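Side-chain contacts in thiamine pyrophosphokinase (Candida albicans, PDB 2G9Z), which transfers a pyrophosphate group from ATP to thiamine, making the cofactor thiamine pyrophosphate: residues 86-91 with 157-162; 95-100 with 118-123; 247-252 with 256-261. All blocks are in the same frame, centred on the assembly; numbering follows the deposited sequence.

Contact 1. Residues 86-91 with 157-162; sequences IIVCAD and TKSIHC. With MG (magnesium ion), chain C.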
loop_
_atom_site.group_PDB
_atom_site.type_symbol
_atom_site.label_atom_id
_atom_site.label_comp_id
_atom_site.label_asym_id
_atom_site.label_seq_id
_atom_site.Cartn_x
_atom_site.Cartn_y
_atom_site.Cartn_z
ATOM N N ILE A 86 19.520 -17.547 -6.247
ATOM C CA ILE A 86 18.301 -18.253 -6.635
ATOM C C ILE A 86 17.220 -17.253 -7.030
ATOM O O ILE A 86 17.102 -16.187 -6.423
ATOM C CB ILE A 86 17.773 -19.119 -5.461
ATOM C CG1 ILE A 86 18.668 -20.345 -5.265
ATOM C CG2 ILE A 86 16.333 -19.535 -5.711
ATOM C CD1 ILE A 86 18.563 -21.373 -6.370
ATOM N N ILE A 87 16.447 -17.597 -8.057
ATOM C CA ILE A 87 15.355 -16.750 -8.521
ATOM C C ILE A 87 14.064 -17.558 -8.467
ATOM O O ILE A 87 14.004 -18.685 -8.964
ATOM C CB ILE A 87 15.558 -16.267 -9.978
ATOM C CG1 ILE A 87 16.803 -15.383 -10.093
ATOM C CG2 ILE A 87 14.336 -15.475 -10.430
ATOM C CD1 ILE A 87 18.110 -16.137 -10.181
ATOM N N VAL A 88 13.032 -16.978 -7.862
ATOM C CA VAL A 88 11.737 -17.640 -7.735
ATOM C C VAL A 88 10.606 -16.783 -8.293
ATOM O O VAL A 88 10.518 -15.594 -7.985
ATOM C CB VAL A 88 11.402 -17.925 -6.253
ATOM C CG1 VAL A 88 10.026 -18.579 -6.141
ATOM C CG2 VAL A 88 12.477 -18.793 -5.628
ATOM N N CYS A 89 9.747 -17.383 -9.113
ATOM C CA CYS A 89 8.597 -16.670 -9.657
ATOM C C CYS A 89 7.351 -17.168 -8.943
ATOM O O CYS A 89 7.114 -18.373 -8.857
ATOM C CB CYS A 89 8.425 -16.921 -11.158
ATOM S SG CYS A 89 9.639 -16.145 -12.215
ATOM N N ALA A 90 6.565 -16.244 -8.410
ATOM C CA ALA A 90 5.328 -16.615 -7.740
ATOM C C ALA A 90 4.233 -16.589 -8.803
ATOM O O ALA A 90 3.786 -15.519 -9.207
ATOM C CB ALA A 90 5.009 -15.616 -6.619
ATOM N N ASP A 91 3.831 -17.768 -9.271
ATOM C CA ASP A 91 2.784 -17.908 -10.285
ATOM C C ASP A 91 2.919 -16.883 -11.412
ATOM O O ASP A 91 3.861 -16.943 -12.199
ATOM C CB ASP A 91 1.401 -17.787 -9.634
ATOM C CG ASP A 91 0.273 -18.255 -10.549
ATOM O OD1 ASP A 91 0.531 -18.572 -11.723
ATOM O OD2 ASP A 91 -0.884 -18.304 -10.097
ATOM N N THR A 157 3.498 -16.344 0.037
ATOM C CA THR A 157 3.875 -17.194 1.158
ATOM C C THR A 157 4.395 -18.550 0.697
ATOM O O THR A 157 5.402 -19.040 1.208
ATOM C CB THR A 157 2.683 -17.384 2.115
ATOM O OG1 THR A 157 2.282 -16.104 2.625
ATOM C CG2 THR A 157 3.071 -18.278 3.283
ATOM N N LYS A 158 3.714 -19.158 -0.269
ATOM C CA LYS A 158 4.154 -20.449 -0.787
ATOM C C LYS A 158 5.562 -20.323 -1.350
ATOM O O LYS A 158 6.377 -21.234 -1.201
ATOM C CB LYS A 158 3.190 -20.948 -1.867
ATOM C CG LYS A 158 1.817 -21.318 -1.311
ATOM C CD LYS A 158 0.774 -21.450 -2.408
ATOM C CE LYS A 158 -0.588 -21.780 -1.815
ATOM N NZ LYS A 158 -1.664 -21.872 -2.835
ATOM N N SER A 159 5.854 -19.188 -1.986
ATOM C CA SER A 159 7.182 -18.955 -2.553
ATOM C C SER A 159 8.237 -18.793 -1.463
ATOM O O SER A 159 9.352 -19.310 -1.585
ATOM C CB SER A 159 7.180 -17.707 -3.453
ATOM O OG SER A 159 6.420 -17.926 -4.627
ATOM N N ILE A 160 7.895 -18.054 -0.410
ATOM C CA ILE A 160 8.822 -17.851 0.696
ATOM C C ILE A 160 9.166 -19.207 1.311
ATOM O O ILE A 160 10.326 -19.498 1.597
ATOM C CB ILE A 160 8.212 -16.935 1.789
ATOM C CG1 ILE A 160 8.094 -15.500 1.265
ATOM C CG2 ILE A 160 9.076 -16.978 3.051
ATOM C CD1 ILE A 160 9.433 -14.840 0.941
ATOM N N HIS A 161 8.150 -20.035 1.516
ATOM C CA HIS A 161 8.355 -21.364 2.081
ATOM C C HIS A 161 9.283 -22.171 1.185
ATOM O O HIS A 161 10.152 -22.901 1.666
ATOM C CB HIS A 161 7.014 -22.080 2.230
ATOM C CG HIS A 161 6.281 -21.725 3.484
ATOM N ND1 HIS A 161 4.919 -21.880 3.621
ATOM C CD2 HIS A 161 6.726 -21.232 4.665
ATOM C CE1 HIS A 161 4.555 -21.496 4.831
ATOM N NE2 HIS A 161 5.632 -21.099 5.485
ATOM N N CYS A 162 9.090 -22.042 -0.123
ATOM C CA CYS A 162 9.931 -22.743 -1.079
ATOM C C CYS A 162 11.373 -22.262 -0.924
ATOM O O CYS A 162 12.313 -23.055 -0.981
ATOM C CB CYS A 162 9.444 -22.478 -2.505
ATOM S SG CYS A 162 10.603 -22.980 -3.791
HETATM MG MG MG C . -1.967 -17.606 -8.141
HETATM O O HOH W 1 -2.072 -15.320 -8.735
#
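Ser159 carries its OG anti to its own carbonyl carbon (chi1 -69°), while Val88 sets CG1 anti to the backbone N (chi1 178°), and these two choices bring hydroxyl and methyl together between helix 155-170 and strand 86-90. This is the helix-on-sheet packing of an alpha/beta catalytic domain with a largely parallel, Rossmann-like sheet. The helix lies nearly antiparallel over the strand, at 157° between their directions, with the axes 8.5 Å apart at their closest. So short a separation suits the small residues that meet here. Ser159 OG comes down on the methyl of Ala90, 3.4 Å from its CB, and Ser159 CB stands 4.0 Å from Val88 CG1. The hydroxyl makes no polar bond to the strand; it is bonded to the carbonyl O of Asp155, one turn back at the start of the same helix. A buried polar atom is thus satisfied within its own helix and can present itself to the strand simply as a small packing group. Val124 and Leu67, on the two strands flanking 86-90, also touch Ser159 and broaden the seat of the helix.

Where the strand ends, Asp91 binds a magnesium ion through OD2. One oxygen, OD1, is bonded to Ile130 N, while OD2 accepts from Ser129 N, so the loop amides hold the carboxylate in place. Asp126, Asp128 and Asp155 share the magnesium ion with Asp91. The metal lies 2.3 Å from Asp91 OD2 and 2.4 Å from the oxygen of water 1.

Contact 2. Residues 95-100 with 118-123; sequences NSLYEY and YIPDYI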
loop_
_atom_site.group_PDB
_atom_site.type_symbol
_atom_site.label_atom_id
_atom_site.label_comp_id
_atom_site.label_asym_id
_atom_site.label_seq_id
_atom_site.Cartn_x
_atom_site.Cartn_y
_atom_site.Cartn_z
ATOM N N ASN A 95 5.015 -14.847 -15.927
ATOM C CA ASN A 95 4.569 -14.094 -17.099
ATOM C C ASN A 95 5.332 -12.779 -17.144
ATOM O O ASN A 95 5.821 -12.359 -18.196
ATOM C CB ASN A 95 3.071 -13.775 -17.026
ATOM C CG ASN A 95 2.206 -15.017 -16.949
ATOM O OD1 ASN A 95 2.597 -16.090 -17.399
ATOM N ND2 ASN A 95 1.008 -14.868 -16.396
ATOM N N SER A 96 5.415 -12.130 -15.985
ATOM C CA SER A 96 6.111 -10.856 -15.860
ATOM C C SER A 96 7.553 -11.005 -16.328
ATOM O O SER A 96 8.077 -10.155 -17.053
ATOM C CB SER A 96 6.079 -10.384 -14.402
ATOM O OG SER A 96 4.744 -10.323 -13.918
ATOM N N LEU A 97 8.194 -12.090 -15.903
ATOM C CA LEU A 97 9.572 -12.359 -16.290
ATOM C C LEU A 97 9.646 -12.609 -17.790
ATOM O O LEU A 97 10.521 -12.086 -18.477
ATOM C CB LEU A 97 10.106 -13.586 -15.547
ATOM C CG LEU A 97 11.497 -14.073 -15.962
ATOM C CD1 LEU A 97 12.520 -12.973 -15.728
ATOM C CD2 LEU A 97 11.860 -15.319 -15.164
ATOM N N TYR A 98 8.715 -13.413 -18.287
ATOM C CA TYR A 98 8.654 -13.757 -19.703
ATOM C C TYR A 98 8.512 -12.514 -20.584
ATOM O O TYR A 98 9.300 -12.302 -21.502
ATOM C CB TYR A 98 7.467 -14.695 -19.953
ATOM C CG TYR A 98 7.388 -15.249 -21.364
ATOM C CD1 TYR A 98 8.034 -16.436 -21.707
ATOM C CD2 TYR A 98 6.669 -14.580 -22.357
ATOM C CE1 TYR A 98 7.966 -16.948 -23.004
ATOM C CE2 TYR A 98 6.596 -15.078 -23.655
ATOM C CZ TYR A 98 7.245 -16.263 -23.972
ATOM O OH TYR A 98 7.173 -16.763 -25.252
ATOM N N GLU A 99 7.505 -11.697 -20.289
ATOM C CA GLU A 99 7.215 -10.487 -21.059
ATOM C C GLU A 99 8.297 -9.415 -21.014
ATOM O O GLU A 99 8.345 -8.544 -21.884
ATOM C CB GLU A 99 5.883 -9.889 -20.596
ATOM C CG GLU A 99 4.733 -10.883 -20.628
ATOM C CD GLU A 99 3.444 -10.316 -20.065
ATOM O OE1 GLU A 99 3.483 -9.723 -18.965
ATOM O OE2 GLU A 99 2.390 -10.475 -20.717
ATOM N N TYR A 100 9.161 -9.472 -20.006
ATOM C CA TYR A 100 10.239 -8.497 -19.866
ATOM C C TYR A 100 11.137 -8.502 -21.100
ATOM O O TYR A 100 11.713 -7.478 -21.471
ATOM C CB TYR A 100 11.086 -8.824 -18.636
ATOM C CG TYR A 100 12.216 -7.855 -18.378
ATOM C CD1 TYR A 100 11.974 -6.601 -17.814
ATOM C CD2 TYR A 100 13.533 -8.200 -18.675
ATOM C CE1 TYR A 100 13.015 -5.720 -17.547
ATOM C CE2 TYR A 100 14.582 -7.325 -18.414
ATOM C CZ TYR A 100 14.315 -6.088 -17.848
ATOM O OH TYR A 100 15.350 -5.235 -17.563
ATOM N N TYR A 118 17.726 -16.444 -18.764
ATOM C CA TYR A 118 17.221 -16.134 -17.438
ATOM C C TYR A 118 16.052 -17.030 -17.071
ATOM O O TYR A 118 14.891 -16.616 -17.115
ATOM C CB TYR A 118 16.832 -14.659 -17.395
ATOM C CG TYR A 118 17.997 -13.767 -17.762
ATOM C CD1 TYR A 118 18.920 -13.363 -16.799
ATOM C CD2 TYR A 118 18.218 -13.386 -19.087
ATOM C CE1 TYR A 118 20.039 -12.603 -17.146
ATOM C CE2 TYR A 118 19.334 -12.628 -19.445
ATOM C CZ TYR A 118 20.239 -12.241 -18.469
ATOM O OH TYR A 118 21.342 -11.497 -18.816
ATOM N N ILE A 119 16.377 -18.268 -16.716
ATOM C CA ILE A 119 15.371 -19.244 -16.333
ATOM C C ILE A 119 15.287 -19.261 -14.817
ATOM O O ILE A 119 16.296 -19.420 -14.133
ATOM C CB ILE A 119 15.743 -20.661 -16.826
ATOM C CG1 ILE A 119 16.089 -20.629 -18.320
ATOM C CG2 ILE A 119 14.594 -21.614 -16.565
ATOM C CD1 ILE A 119 14.980 -20.104 -19.213
ATOM N N PRO A 120 14.079 -19.092 -14.269
ATOM C CA PRO A 120 13.935 -19.094 -12.813
ATOM C C PRO A 120 14.169 -20.481 -12.220
ATOM O O PRO A 120 13.833 -21.499 -12.831
ATOM C CB PRO A 120 12.504 -18.605 -12.618
ATOM C CG PRO A 120 11.798 -19.204 -13.794
ATOM C CD PRO A 120 12.770 -18.954 -14.932
ATOM N N ASP A 121 14.758 -20.514 -11.032
ATOM C CA ASP A 121 15.027 -21.771 -10.350
ATOM C C ASP A 121 13.728 -22.472 -9.971
ATOM O O ASP A 121 13.594 -23.684 -10.146
ATOM C CB ASP A 121 15.864 -21.512 -9.103
ATOM C CG ASP A 121 17.267 -21.056 -9.436
ATOM O OD1 ASP A 121 18.141 -21.928 -9.620
ATOM O OD2 ASP A 121 17.490 -19.829 -9.533
ATOM N N TYR A 122 12.770 -21.705 -9.458
ATOM C CA TYR A 122 11.482 -22.254 -9.044
ATOM C C TYR A 122 10.321 -21.376 -9.500
ATOM O O TYR A 122 10.446 -20.155 -9.585
ATOM C CB TYR A 122 11.400 -22.352 -7.514
ATOM C CG TYR A 122 12.425 -23.231 -6.834
ATOM C CD1 TYR A 122 12.158 -24.577 -6.568
ATOM C CD2 TYR A 122 13.643 -22.706 -6.409
ATOM C CE1 TYR A 122 13.078 -25.374 -5.887
ATOM C CE2 TYR A 122 14.575 -23.493 -5.731
ATOM C CZ TYR A 122 14.283 -24.824 -5.474
ATOM O OH TYR A 122 15.197 -25.592 -4.797
ATOM N N ILE A 123 9.193 -22.013 -9.786
ATOM C CA ILE A 123 7.965 -21.318 -10.159
ATOM C C ILE A 123 6.936 -21.984 -9.257
ATOM O O ILE A 123 6.688 -23.182 -9.392
ATOM C CB ILE A 123 7.575 -21.552 -11.627
ATOM C CG1 ILE A 123 8.602 -20.898 -12.554
ATOM C CG2 ILE A 123 6.185 -20.982 -11.881
ATOM C CD1 ILE A 123 8.307 -21.098 -14.031
#
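Leu97 reaches from the helix to the loop at Tyr118 and Pro120 through one methyl, CD2, and its conformation explains why that methyl does the work. CG is anti to the backbone N (chi1 174°), and with chi2 at 60° the CD2 branch continues the chain in an extended line from CA, placing this methyl far out from the helix, whereas CD1 folds back closer to CA. At the far side CD2 meets two things at once. It rests 3.8 Å from Pro120 CD and 4.1 Å from Pro120 CG, so the methyl comes against the CD-CG side of the pyrrolidine ring, the leucine and proline crossing obliquely. It also lies 3.8 Å from the carbonyl O of Tyr118, a van der Waals contact of a methyl with a backbone oxygen.

Tyr118 therefore contributes its main chain, not its ring. Its side chain starts out toward the helix, but chi1 near -57° swings the phenol away, where it meets Trp81 edge-to-face. Pro120 is the more rigid partner: its closed ring, puckered C-gamma endo, offers a fixed apolar surface just ahead of strand 122-125. With no hydrogen bond between the segments, the join rests on van der Waals packing.

The contact belongs to the alpha/beta domain, with helix 93-100 packed beside the lead-in to strand 122-125. Tyr138 of helix 132-139 and Cys89 of strand 86-90 touch both Leu97 and Pro120. Helix 77-81 closes in as well, with Leu77 and Trp81 against Leu97 and Ile78 against Tyr118.

Contact 3. Residues 247-252 with 256-261; sequences IIFLLK and NYISYK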
loop_
_atom_site.group_PDB
_atom_site.type_symbol
_atom_site.label_atom_id
_atom_site.label_comp_id
_atom_site.label_asym_id
_atom_site.label_seq_id
_atom_site.Cartn_x
_atom_site.Cartn_y
_atom_site.Cartn_z
ATOM N N ILE A 247 12.065 1.366 -2.370
ATOM C CA ILE A 247 12.547 0.142 -1.761
ATOM C C ILE A 247 11.941 0.188 -0.361
ATOM O O ILE A 247 11.949 1.233 0.303
ATOM C CB ILE A 247 14.085 0.085 -1.688
ATOM C CG1 ILE A 247 14.516 -1.277 -1.139
ATOM C CG2 ILE A 247 14.626 1.225 -0.831
ATOM C CD1 ILE A 247 15.982 -1.587 -1.358
ATOM N N ILE A 248 11.401 -0.943 0.074
ATOM C CA ILE A 248 10.732 -1.033 1.361
ATOM C C ILE A 248 11.366 -2.133 2.192
ATOM O O ILE A 248 11.595 -3.242 1.707
ATOM C CB ILE A 248 9.234 -1.326 1.137
ATOM C CG1 ILE A 248 8.663 -0.262 0.195
ATOM C CG2 ILE A 248 8.484 -1.360 2.466
ATOM C CD1 ILE A 248 7.248 -0.535 -0.274
ATOM N N PHE A 249 11.663 -1.815 3.444
ATOM C CA PHE A 249 12.298 -2.778 4.329
ATOM C C PHE A 249 11.904 -2.518 5.762
ATOM O O PHE A 249 11.200 -1.550 6.073
ATOM C CB PHE A 249 13.827 -2.724 4.186
ATOM C CG PHE A 249 14.402 -1.342 4.283
ATOM C CD1 PHE A 249 14.358 -0.477 3.193
ATOM C CD2 PHE A 249 14.965 -0.890 5.474
ATOM C CE1 PHE A 249 14.867 0.820 3.291
ATOM C CE2 PHE A 249 15.475 0.399 5.583
ATOM C CZ PHE A 249 15.425 1.257 4.490
ATOM N N LEU A 250 12.377 -3.380 6.647
ATOM C CA LEU A 250 12.023 -3.256 8.041
ATOM C C LEU A 250 13.149 -2.731 8.909
ATOM O O LEU A 250 14.292 -3.171 8.802
ATOM C CB LEU A 250 11.556 -4.618 8.566
ATOM C CG LEU A 250 10.717 -4.655 9.845
ATOM C CD1 LEU A 250 9.380 -3.978 9.592
ATOM C CD2 LEU A 250 10.497 -6.104 10.276
ATOM N N LEU A 251 12.819 -1.761 9.749
ATOM C CA LEU A 251 13.774 -1.220 10.696
ATOM C C LEU A 251 13.502 -2.111 11.900
ATOM O O LEU A 251 12.345 -2.391 12.215
ATOM C CB LEU A 251 13.456 0.241 11.018
ATOM C CG LEU A 251 13.686 1.240 9.882
ATOM C CD1 LEU A 251 13.239 2.621 10.324
ATOM C CD2 LEU A 251 15.163 1.253 9.506
ATOM N N LYS A 252 14.552 -2.580 12.560
ATOM C CA LYS A 252 14.365 -3.468 13.697
ATOM C C LYS A 252 14.390 -2.766 15.042
ATOM O O LYS A 252 15.133 -1.807 15.237
ATOM C CB LYS A 252 15.433 -4.562 13.692
ATOM C CG LYS A 252 15.475 -5.415 12.428
ATOM C CD LYS A 252 16.336 -6.643 12.660
ATOM C CE LYS A 252 16.293 -7.605 11.479
ATOM N NZ LYS A 252 16.775 -8.962 11.891
ATOM N N ASN A 256 19.164 1.372 14.407
ATOM C CA ASN A 256 19.384 0.950 13.030
ATOM C C ASN A 256 20.278 1.973 12.347
ATOM O O ASN A 256 20.038 3.173 12.441
ATOM C CB ASN A 256 18.057 0.881 12.256
ATOM C CG ASN A 256 17.131 -0.205 12.764
ATOM O OD1 ASN A 256 17.222 -1.373 12.360
ATOM N ND2 ASN A 256 16.237 0.172 13.659
ATOM N N TYR A 257 21.314 1.503 11.671
ATOM C CA TYR A 257 22.194 2.399 10.942
ATOM C C TYR A 257 22.035 2.034 9.474
ATOM O O TYR A 257 22.381 0.929 9.064
ATOM C CB TYR A 257 23.654 2.226 11.381
ATOM C CG TYR A 257 24.640 3.006 10.528
ATOM C CD1 TYR A 257 24.467 4.370 10.298
ATOM C CD2 TYR A 257 25.742 2.375 9.947
ATOM C CE1 TYR A 257 25.367 5.090 9.507
ATOM C CE2 TYR A 257 26.648 3.084 9.155
ATOM C CZ TYR A 257 26.455 4.438 8.939
ATOM O OH TYR A 257 27.346 5.139 8.155
ATOM N N ILE A 258 21.472 2.952 8.696
ATOM C CA ILE A 258 21.264 2.721 7.272
ATOM C C ILE A 258 22.384 3.449 6.547
ATOM O O ILE A 258 22.520 4.658 6.690
ATOM C CB ILE A 258 19.898 3.288 6.795
ATOM C CG1 ILE A 258 18.742 2.576 7.504
ATOM C CG2 ILE A 258 19.759 3.113 5.292
ATOM C CD1 ILE A 258 18.589 2.933 8.974
ATOM N N SER A 259 23.188 2.716 5.778
ATOM C CA SER A 259 24.303 3.335 5.067
ATOM C C SER A 259 24.335 3.026 3.578
ATOM O O SER A 259 23.744 2.053 3.113
ATOM C CB SER A 259 25.635 2.917 5.700
ATOM O OG SER A 259 25.872 1.531 5.526
ATOM N N TYR A 260 25.044 3.877 2.844
ATOM C CA TYR A 260 25.193 3.762 1.399
ATOM C C TYR A 260 26.381 4.635 0.989
ATOM O O TYR A 260 26.766 5.532 1.733
ATOM C CB TYR A 260 23.918 4.252 0.711
ATOM C CG TYR A 260 23.245 5.386 1.457
ATOM C CD1 TYR A 260 22.223 5.132 2.372
ATOM C CD2 TYR A 260 23.680 6.700 1.304
ATOM C CE1 TYR A 260 21.658 6.157 3.121
ATOM C CE2 TYR A 260 23.122 7.734 2.048
ATOM C CZ TYR A 260 22.114 7.455 2.957
ATOM O OH TYR A 260 21.584 8.461 3.728
ATOM N N LYS A 261 26.961 4.372 -0.182
ATOM C CA LYS A 261 28.108 5.153 -0.664
ATOM C C LYS A 261 27.765 6.635 -0.562
ATOM O O LYS A 261 28.480 7.407 0.073
ATOM C CB LYS A 261 28.428 4.787 -2.116
ATOM C CG LYS A 261 29.458 5.680 -2.779
ATOM C CD LYS A 261 29.495 5.434 -4.286
ATOM C CE LYS A 261 30.467 6.375 -4.977
ATOM N NZ LYS A 261 31.865 6.166 -4.505
#
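The Asn256 amide has the backbone of Lys252 at its polar end and the CB of Leu251 over one face, 3.8 Å from Asn256 ND2. The Phe249 ring is met obliquely by Ile258, whose CG1 stands 4.4 Å from Phe249 CE2. Two hydrogen bonds join the amide to a single residue: Lys252 N gives to Asn256 OD1 at 2.9 Å, and Asn256 ND2 gives to Lys252 O at 2.8 Å. Neither lies flat; the first donor is tilted 27° from the plane of the side-chain carbonyl and approaches with a C=O...N angle of only 107°.

Away from this polar end the packing becomes apolar. Leu251 CD2 lies 3.9 Å from Ile258 CD1, the two side chains crossing at about a right angle. The strands run in roughly opposite senses, their axes no closer than 9.2 Å, and belong to different sheets. This is face-to-face packing of a beta sandwich, consistent with the thiamine-binding part of this family; Ile47 of strand 45-47 and Val325 of strand 322-327 help fill the interface.

Asn45 ND2 also gives to Asn256 OD1, and Asn256 ND2 also gives to Val325 O. Four bonds therefore grip one buried, neutral amide, fixing which end is oxygen and which nitrogen and tying the end of strand 246-251 to the sheet of 45-47, 254-259 and 322-327 without burying a charge.

Contacts 1 and 2 form one unit, their centres 12 Å apart, with contact 2 nested in the chain loop that contact 1 closes. Strands 86-90 and 122-125 are neighbours in the sheet: Cys89 N lies 2.9 Å from Tyr122 O, a probable hydrogen bond. Contact 3 stands across the centre of the chain, its nearest atoms about 12 Å from contact 1 and about 17 Å from contact 2, although the same long mixed sheet reaches all three. Contact 1 supplies a magnesium ligand, Asp91, and its Ala90 side chain is about 7 Å from a bound thiamine pyrophosphate analogue; the Leu251 side chain of contact 3 is about 12 Å from a bound analogue.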